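Local coordinates for aerotolerance-related membrane protein (Bacteroides fragilis, PDB 4JDU) that probably serves in aerotolerance as a membrane protein whose von Willebrand factor type A domain binds a calcium ion, at residues Val113-Gly118 and Asn140-Gly145; Thr171-Ala176 and Gly187-Val192; Ser20-Asp25 and Pro153-Asn158. The protein carries 6 engineered substitutions. One frame throughout, in Å; residues are numbered along the deposited sequence.

Contact 1. Residues Val113-Gly118 and Asn140-Gly145; sequences VVITDG and NVLGVG
L142 lays its CD1 across the V113 side chain, 3.8 Å from V113 CG1, and beside I115, 4.2 Å from I115 CD1. The first pair meets at a slant, whereas L142 and I115 run alongside each other. With CG set beside its backbone N (chi1 -50°), L142 adopts nearly the same first torsion as I115, which accounts for the shared direction. On the reverse face T116 CG2 meets V141 CG1 at 4.1 Å. Four backbone bonds fix the parallel register: V114 N to N140 O at 2.9 Å, L142 N to V114 O at 2.8 Å, T116 N to L142 O at 3.1 Å and V144 N to T116 O at 3.0 Å. These strands, 21° from parallel, are joined through helix 125-134 as a beta-alpha-beta unit of the Rossmann-like von Willebrand factor A fold. At the end of strand 109-116, T116 OG1 accepts from G118 N in an ST turn and also bonds D16. D117, a calcium-binding position not coordinated in this model, lies at the calcium site next to S20 and forms a salt bridge through OD2 with R30. Its CB lies 3.3 Å from V144 O, a buried carbonyl oxygen that has no hydrogen-bond partner in the model.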
loop_
_atom_site.group_PDB
_atom_site.type_symbol
_atom_site.label_atom_id
_atom_site.label_comp_id
_atom_site.label_asym_id
_atom_site.label_seq_id
_atom_site.Cartn_x
_atom_site.Cartn_y
_atom_site.Cartn_z
ATOM N N VAL A 113 2.513 2.967 5.822
ATOM C CA VAL A 113 2.837 1.699 5.167
ATOM C C VAL A 113 2.159 1.666 3.808
ATOM O O VAL A 113 0.936 1.526 3.720
ATOM C CB VAL A 113 2.389 0.489 6.013
ATOM C CG1 VAL A 113 2.765 -0.823 5.314
ATOM C CG2 VAL A 113 3.005 0.543 7.409
ATOM N N VAL A 114 2.953 1.857 2.759
ATOM C CA VAL A 114 2.453 1.813 1.387
ATOM C C VAL A 114 2.502 0.377 0.884
ATOM O O VAL A 114 3.548 -0.265 0.965
ATOM C CB VAL A 114 3.291 2.711 0.453
ATOM C CG1 VAL A 114 2.689 2.739 -0.936
ATOM C CG2 VAL A 114 3.376 4.136 1.008
ATOM N N ILE A 115 1.367 -0.129 0.394
ATOM C CA ILE A 115 1.273 -1.491 -0.139
ATOM C C ILE A 115 0.905 -1.420 -1.619
ATOM O O ILE A 115 -0.175 -0.961 -1.987
ATOM C CB ILE A 115 0.261 -2.335 0.659
ATOM C CG1 ILE A 115 0.567 -2.197 2.155
ATOM C CG2 ILE A 115 0.315 -3.787 0.234
ATOM C CD1 ILE A 115 -0.330 -2.999 3.053
ATOM N N THR A 116 1.825 -1.853 -2.476
ATOM C CA THR A 116 1.737 -1.530 -3.892
ATOM C C THR A 116 2.627 -2.451 -4.709
ATOM O O THR A 116 3.526 -3.082 -4.165
ATOM C CB THR A 116 2.179 -0.051 -4.129
ATOM O OG1 THR A 116 2.034 0.299 -5.509
ATOM C CG2 THR A 116 3.647 0.173 -3.699
ATOM N N ASP A 117 2.385 -2.518 -6.015
ATOM C CA ASP A 117 3.312 -3.202 -6.914
ATOM C C ASP A 117 4.354 -2.209 -7.436
ATOM O O ASP A 117 5.251 -2.571 -8.210
ATOM C CB ASP A 117 2.567 -3.910 -8.048
ATOM C CG ASP A 117 1.627 -2.991 -8.809
ATOM O OD1 ASP A 117 1.884 -1.765 -8.859
ATOM O OD2 ASP A 117 0.640 -3.507 -9.372
ATOM N N GLY A 118 4.217 -0.958 -7.016
ATOM C CA GLY A 118 5.224 0.052 -7.289
ATOM C C GLY A 118 5.256 0.512 -8.726
ATOM O O GLY A 118 6.107 1.327 -9.098
ATOM N N ASN A 140 7.262 3.238 4.966
ATOM C CA ASN A 140 7.620 1.858 4.659
ATOM C C ASN A 140 6.890 1.426 3.403
ATOM O O ASN A 140 5.808 1.926 3.098
ATOM C CB ASN A 140 7.206 0.951 5.822
ATOM C CG ASN A 140 7.817 1.388 7.140
ATOM O OD1 ASN A 140 9.025 1.241 7.353
ATOM N ND2 ASN A 140 6.984 1.927 8.038
ATOM N N VAL A 141 7.470 0.479 2.681
ATOM C CA VAL A 141 6.833 -0.026 1.474
ATOM C C VAL A 141 6.811 -1.553 1.452
ATOM O O VAL A 141 7.852 -2.210 1.636
ATOM C CB VAL A 141 7.530 0.503 0.199
ATOM C CG1 VAL A 141 6.813 -0.006 -1.040
ATOM C CG2 VAL A 141 7.578 2.033 0.191
ATOM N N LEU A 142 5.618 -2.112 1.259
ATOM C CA LEU A 142 5.461 -3.545 1.055
ATOM C C LEU A 142 5.134 -3.755 -0.417
ATOM O O LEU A 142 4.091 -3.306 -0.912
ATOM C CB LEU A 142 4.365 -4.122 1.955
ATOM C CG LEU A 142 4.476 -3.751 3.433
ATOM C CD1 LEU A 142 3.396 -4.426 4.259
ATOM C CD2 LEU A 142 5.862 -4.060 3.978
ATOM N N GLY A 143 6.056 -4.402 -1.127
ATOM C CA GLY A 143 5.901 -4.616 -2.553
ATOM C C GLY A 143 5.215 -5.943 -2.802
ATOM O O GLY A 143 5.676 -6.984 -2.322
ATOM N N VAL A 144 4.098 -5.906 -3.519
ATOM C CA VAL A 144 3.396 -7.149 -3.836
ATOM C C VAL A 144 3.439 -7.403 -5.325
ATOM O O VAL A 144 3.204 -6.517 -6.141
ATOM C CB VAL A 144 1.920 -7.183 -3.345
ATOM C CG1 VAL A 144 1.852 -7.377 -1.834
ATOM C CG2 VAL A 144 1.206 -5.930 -3.756
ATOM N N GLY A 145 3.768 -8.641 -5.667
ATOM C CA GLY A 145 3.887 -9.043 -7.056
ATOM C C GLY A 145 5.271 -9.601 -7.300
ATOM O O GLY A 145 6.101 -9.669 -6.384
#

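Contact 2. Residues Thr171-Ala176 and Gly187-Val192; sequences TRLNEA and GIYIRV
E175 leaves the first turn of helix 175-184 with its CB pointing at strand 189-191, and its side chain meets that of Y189 from the start: CB is 4.1 Å from Y189 OH. One atom further, CG closes on the ring's outer end, 3.5 Å from Y189 CE2. A first torsion that sets CG opposite the backbone N (chi1 -163°) carries the chain out to the tyrosine, and a bend at chi2 then swings the carboxylate toward R191. At the tip the two oxygens divide the work. OE1 takes a single bond, from R191 NH2 at 2.8 Å. OE2 takes two, from Y189 OH at 2.7 Å and from R191 NE at 2.8 Å. The phenol uses the anti lone pair of OE2, while both guanidinium nitrogens arrive on the syn side, somewhat out of the carboxylate plane. The arginine therefore grips side-on, NE and NH2 each taking one oxygen, and the planes of the two charged groups differ by only 22°. The tyrosine ring, by contrast, stands 75° from the carboxylate and receives OE2 at its edge. L173 adds an apolar neighbour: its CD2 packs 3.6 Å from Y189 OH and 3.8 Å from R191 NE. N174 is the N-cap, its OD1 accepting from M177 N, so the helix that carries E175 begins here and leads back through 175-184 to 189-191, an edge strand of the main sheet. Three donors converging on one carboxylate fix its rotation, and together with the paired charge they would probably favour the ionised form of E175 in this partly buried setting.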
loop_
_atom_site.group_PDB
_atom_site.type_symbol
_atom_site.label_atom_id
_atom_site.label_comp_id
_atom_site.label_asym_id
_atom_site.label_seq_id
_atom_site.Cartn_x
_atom_site.Cartn_y
_atom_site.Cartn_z
ATOM N N THR A 171 2.126 -6.322 -16.229
ATOM C CA THR A 171 2.524 -5.513 -15.082
ATOM C C THR A 171 3.559 -6.242 -14.241
ATOM O O THR A 171 3.432 -7.439 -14.000
ATOM C CB THR A 171 1.313 -5.122 -14.208
ATOM O OG1 THR A 171 1.789 -4.494 -13.013
ATOM C CG2 THR A 171 0.457 -6.349 -13.835
ATOM N N ARG A 172 4.580 -5.506 -13.805
ATOM C CA ARG A 172 5.691 -6.076 -13.051
ATOM C C ARG A 172 5.882 -5.335 -11.737
ATOM O O ARG A 172 5.686 -4.121 -11.665
ATOM C CB ARG A 172 6.984 -5.965 -13.870
ATOM C CG ARG A 172 6.977 -6.733 -15.173
ATOM C CD ARG A 172 8.211 -6.455 -16.036
ATOM N NE ARG A 172 8.142 -7.198 -17.289
ATOM C CZ ARG A 172 7.456 -6.797 -18.355
ATOM N NH1 ARG A 172 6.781 -5.653 -18.321
ATOM N NH2 ARG A 172 7.429 -7.535 -19.453
ATOM N N LEU A 173 6.268 -6.062 -10.695
ATOM C CA LEU A 173 6.714 -5.411 -9.464
ATOM C C LEU A 173 7.904 -4.528 -9.799
ATOM O O LEU A 173 8.873 -4.990 -10.409
ATOM C CB LEU A 173 7.133 -6.455 -8.432
ATOM C CG LEU A 173 7.776 -5.877 -7.162
ATOM C CD1 LEU A 173 6.728 -5.293 -6.248
ATOM C CD2 LEU A 173 8.565 -6.955 -6.444
ATOM N N ASN A 174 7.819 -3.253 -9.428
ATOM C CA ASN A 174 8.928 -2.325 -9.617
ATOM C C ASN A 174 9.699 -2.197 -8.322
ATOM O O ASN A 174 9.483 -1.267 -7.539
ATOM C CB ASN A 174 8.423 -0.954 -10.073
ATOM C CG ASN A 174 9.558 -0.021 -10.486
ATOM O OD1 ASN A 174 10.704 -0.180 -10.056
ATOM N ND2 ASN A 174 9.240 0.961 -11.319
ATOM N N GLU A 175 10.609 -3.128 -8.092
ATOM C CA GLU A 175 11.286 -3.199 -6.810
ATOM C C GLU A 175 12.191 -2.004 -6.571
ATOM O O GLU A 175 12.231 -1.484 -5.455
ATOM C CB GLU A 175 12.084 -4.494 -6.727
ATOM C CG GLU A 175 12.506 -4.881 -5.320
ATOM C CD GLU A 175 12.544 -6.389 -5.153
ATOM O OE1 GLU A 175 13.443 -7.031 -5.737
ATOM O OE2 GLU A 175 11.655 -6.928 -4.459
ATOM N N ALA A 176 12.921 -1.573 -7.598
ATOM C CA ALA A 176 13.845 -0.454 -7.441
ATOM C C ALA A 176 13.123 0.783 -6.927
ATOM O O ALA A 176 13.609 1.453 -6.009
ATOM C CB ALA A 176 14.559 -0.155 -8.758
ATOM N N GLY A 187 12.359 4.212 6.065
ATOM C CA GLY A 187 11.602 3.038 6.442
ATOM C C GLY A 187 12.203 1.793 5.841
ATOM O O GLY A 187 13.336 1.805 5.340
ATOM N N ILE A 188 11.436 0.712 5.888
ATOM C CA ILE A 188 11.923 -0.522 5.295
ATOM C C ILE A 188 11.111 -0.908 4.075
ATOM O O ILE A 188 9.959 -0.480 3.898
ATOM C CB ILE A 188 11.948 -1.707 6.286
ATOM C CG1 ILE A 188 10.528 -2.076 6.722
ATOM C CG2 ILE A 188 12.861 -1.403 7.474
ATOM C CD1 ILE A 188 10.444 -3.379 7.482
ATOM N N TYR A 189 11.752 -1.671 3.190
ATOM C CA TYR A 189 11.070 -2.281 2.053
ATOM C C TYR A 189 11.053 -3.790 2.243
ATOM O O TYR A 189 12.069 -4.404 2.592
ATOM C CB TYR A 189 11.747 -1.954 0.714
ATOM C CG TYR A 189 11.249 -2.844 -0.404
ATOM C CD1 TYR A 189 9.988 -2.660 -0.945
ATOM C CD2 TYR A 189 12.026 -3.884 -0.895
ATOM C CE1 TYR A 189 9.513 -3.484 -1.949
ATOM C CE2 TYR A 189 11.557 -4.708 -1.911
ATOM C CZ TYR A 189 10.300 -4.495 -2.433
ATOM O OH TYR A 189 9.785 -5.289 -3.445
ATOM N N ILE A 190 9.891 -4.390 2.014
ATOM C CA ILE A 190 9.759 -5.840 2.045
ATOM C C ILE A 190 9.038 -6.288 0.793
ATOM O O ILE A 190 7.958 -5.772 0.483
ATOM C CB ILE A 190 8.913 -6.298 3.239
ATOM C CG1 ILE A 190 9.560 -5.880 4.557
ATOM C CG2 ILE A 190 8.699 -7.803 3.201
ATOM C CD1 ILE A 190 8.609 -5.940 5.718
ATOM N N ARG A 191 9.616 -7.245 0.067
ATOM C CA ARG A 191 8.883 -7.897 -1.012
ATOM C C ARG A 191 7.996 -8.972 -0.399
ATOM O O ARG A 191 8.486 -9.934 0.202
ATOM C CB ARG A 191 9.804 -8.531 -2.058
ATOM C CG ARG A 191 8.996 -9.089 -3.231
ATOM C CD ARG A 191 9.750 -10.121 -4.050
ATOM N NE ARG A 191 10.806 -9.528 -4.860
ATOM C CZ ARG A 191 11.504 -10.201 -5.771
ATOM N NH1 ARG A 191 11.247 -11.485 -5.987
ATOM N NH2 ARG A 191 12.452 -9.592 -6.470
ATOM N N VAL A 192 6.692 -8.797 -0.533
ATOM C CA VAL A 192 5.752 -9.674 0.151
ATOM C C VAL A 192 5.691 -11.051 -0.483
ATOM O O VAL A 192 5.396 -11.183 -1.670
ATOM C CB VAL A 192 4.343 -9.079 0.159
ATOM C CG1 VAL A 192 3.399 -10.016 0.897
ATOM C CG2 VAL A 192 4.361 -7.707 0.812
#

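Contact 3. Residues Ser20-Asp25 and Pro153-Asn158; sequences SMLAQD and PIEGSN. With CA (calcium ion), chain C.
S20 OG, two residues ahead of the L22 carbonyl that packs on P153, has two partners: it binds the calcium ion at 2.4 Å and hydrogen-bonds D117 OD2. Two waters lie in the same coordination shell, water 1 at 2.6 Å and water 2 at 2.5 Å from the calcium, and water 1 also accepts from S20 N at 3.0 Å, tying the metal to the backbone. S18 and T89 complete the protein ligands. This is the metal ion-dependent adhesion site of von Willebrand factor A domains, in which the serines of a DxSxS loop, a threonine and an aspartate from two other loops gather round one cation. Here the aspartate, D117, reaches the metal site through the serine hydroxyl.

Away from the metal, residues 20-25, whose 3-10 segment runs through L22 with A23 N bonded to S20 O, pack against the sequence-distant loop 153-158 with no hydrogen bond across. The P153 ring settles against the L22 carbonyl, its CD 3.4 Å from L22 O. Q24, two residues after L22 and extended beyond CG (chi2 177°), slants over the same ring and brings NE2 to 3.6 Å from P153 CG. E155 bends at chi2 (88°), and its side chain and that of L22 cross at about a right angle, with E155 OE2 3.9 Å from L22 CD1. E155 lies within a type II turn from I154 to S157, where G156 at the third position takes the positive phi. Q24, P153 and E155 also touch crystal neighbours, which may influence how these surface side chains lie.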
loop_
_atom_site.group_PDB
_atom_site.type_symbol
_atom_site.label_atom_id
_atom_site.label_comp_id
_atom_site.label_asym_id
_atom_site.label_seq_id
_atom_site.Cartn_x
_atom_site.Cartn_y
_atom_site.Cartn_z
ATOM N N SER A 20 -3.619 -2.776 -11.887
ATOM C CA SER A 20 -2.512 -3.733 -11.927
ATOM C C SER A 20 -2.481 -4.661 -10.707
ATOM O O SER A 20 -1.894 -5.744 -10.758
ATOM C CB SER A 20 -1.168 -3.023 -12.091
ATOM O OG SER A 20 -0.934 -2.149 -11.000
HETATM N N MSE A 21 -3.097 -4.230 -9.607
HETATM C CA MSE A 21 -3.147 -5.056 -8.399
HETATM C C MSE A 21 -4.021 -6.296 -8.565
HETATM O O MSE A 21 -4.006 -7.196 -7.716
HETATM C CB MSE A 21 -3.585 -4.209 -7.197
HETATM C CG MSE A 21 -2.597 -3.074 -6.894
HETATM SE SE MSE A 21 -0.971 -3.731 -6.043
HETATM C CE MSE A 21 -1.745 -4.139 -4.292
ATOM N N LEU A 22 -4.764 -6.378 -9.667
ATOM C CA LEU A 22 -5.554 -7.579 -9.931
ATOM C C LEU A 22 -4.737 -8.695 -10.598
ATOM O O LEU A 22 -5.228 -9.811 -10.756
ATOM C CB LEU A 22 -6.813 -7.250 -10.736
ATOM C CG LEU A 22 -7.809 -6.360 -9.985
ATOM C CD1 LEU A 22 -8.864 -5.831 -10.929
ATOM C CD2 LEU A 22 -8.459 -7.105 -8.840
ATOM N N ALA A 23 -3.491 -8.410 -10.960
ATOM C CA ALA A 23 -2.602 -9.458 -11.469
ATOM C C ALA A 23 -2.477 -10.599 -10.460
ATOM O O ALA A 23 -2.498 -10.373 -9.243
ATOM C CB ALA A 23 -1.224 -8.894 -11.810
ATOM N N GLN A 24 -2.356 -11.819 -10.972
ATOM C CA GLN A 24 -2.371 -13.020 -10.141
ATOM C C GLN A 24 -1.028 -13.736 -10.112
ATOM O O GLN A 24 -0.960 -14.962 -9.948
ATOM C CB GLN A 24 -3.502 -13.948 -10.600
ATOM C CG GLN A 24 -4.870 -13.278 -10.522
ATOM C CD GLN A 24 -5.989 -14.148 -11.047
ATOM O OE1 GLN A 24 -5.753 -15.152 -11.701
ATOM N NE2 GLN A 24 -7.226 -13.754 -10.763
ATOM N N ASP A 25 0.051 -12.975 -10.276
ATOM C CA ASP A 25 1.376 -13.554 -10.158
ATOM C C ASP A 25 1.693 -13.991 -8.731
ATOM O O ASP A 25 2.499 -14.890 -8.515
ATOM C CB ASP A 25 2.461 -12.643 -10.754
ATOM C CG ASP A 25 2.453 -11.222 -10.184
ATOM O OD1 ASP A 25 1.492 -10.794 -9.502
ATOM O OD2 ASP A 25 3.435 -10.494 -10.463
ATOM N N PRO A 153 -6.153 -10.048 -15.235
ATOM C CA PRO A 153 -7.405 -10.707 -15.639
ATOM C C PRO A 153 -8.615 -9.812 -15.432
ATOM O O PRO A 153 -8.665 -8.982 -14.517
ATOM C CB PRO A 153 -7.484 -11.915 -14.699
ATOM C CG PRO A 153 -6.744 -11.454 -13.451
ATOM C CD PRO A 153 -5.597 -10.621 -13.993
ATOM N N ILE A 154 -9.598 -10.003 -16.301
ATOM C CA ILE A 154 -10.876 -9.314 -16.228
ATOM C C ILE A 154 -11.920 -10.279 -15.662
ATOM O O ILE A 154 -12.135 -11.365 -16.208
ATOM C CB ILE A 154 -11.288 -8.818 -17.638
ATOM C CG1 ILE A 154 -10.247 -7.829 -18.175
ATOM C CG2 ILE A 154 -12.667 -8.186 -17.621
ATOM C CD1 ILE A 154 -10.361 -7.562 -19.683
ATOM N N GLU A 155 -12.572 -9.898 -14.566
ATOM C CA GLU A 155 -13.597 -10.750 -13.961
ATOM C C GLU A 155 -14.701 -11.057 -14.961
ATOM O O GLU A 155 -15.160 -10.165 -15.689
ATOM C CB GLU A 155 -14.223 -10.080 -12.734
ATOM C CG GLU A 155 -13.306 -9.926 -11.539
ATOM C CD GLU A 155 -12.502 -8.640 -11.562
ATOM O OE1 GLU A 155 -12.612 -7.866 -12.547
ATOM O OE2 GLU A 155 -11.759 -8.403 -10.582
ATOM N N GLY A 156 -15.130 -12.314 -14.995
ATOM C CA GLY A 156 -16.203 -12.729 -15.885
ATOM C C GLY A 156 -15.800 -12.750 -17.348
ATOM O O GLY A 156 -16.661 -12.724 -18.230
ATOM N N SER A 157 -14.493 -12.783 -17.604
ATOM C CA SER A 157 -13.960 -12.789 -18.963
ATOM C C SER A 157 -12.769 -13.722 -19.048
ATOM O O SER A 157 -12.016 -13.860 -18.092
ATOM C CB SER A 157 -13.499 -11.374 -19.351
ATOM O OG SER A 157 -12.825 -11.395 -20.599
ATOM N N ASN A 158 -12.585 -14.356 -20.199
ATOM C CA ASN A 158 -11.394 -15.160 -20.398
ATOM C C ASN A 158 -10.187 -14.325 -20.790
ATOM O O ASN A 158 -9.071 -14.840 -20.893
ATOM C CB ASN A 158 -11.658 -16.240 -21.444
ATOM C CG ASN A 158 -12.569 -17.313 -20.924
ATOM O OD1 ASN A 158 -12.466 -17.709 -19.762
ATOM N ND2 ASN A 158 -13.490 -17.769 -21.758
HETATM CA CA CA C . -0.992 0.216 -10.762
HETATM O O HOH W 1 -2.791 0.043 -12.694
HETATM O O HOH W 2 0.318 0.069 -12.846
#

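In the fold
Contact 1 lies in the core, its centre about 5 Å from the centre of the chain, and every touching residue is buried. Contact 2 is partly buried and contact 3 is a surface loop pairing. Contacts 1 and 2 share a sheet: strand 138-143 pairs with 109-116 on one side and with 189-191 on the other, where G143 N meets I190 O at 2.8 Å. Chemistry changes with depth, from backbone ladder and aliphatic overlap to a paired charge with a phenol, then to packing without hydrogen bonds between two surface loops, one of which also carries the calcium ligand S20. Contacts 1 and 3 converge at the calcium site, while T171 CG2 of contact 2 packs on A23 CB.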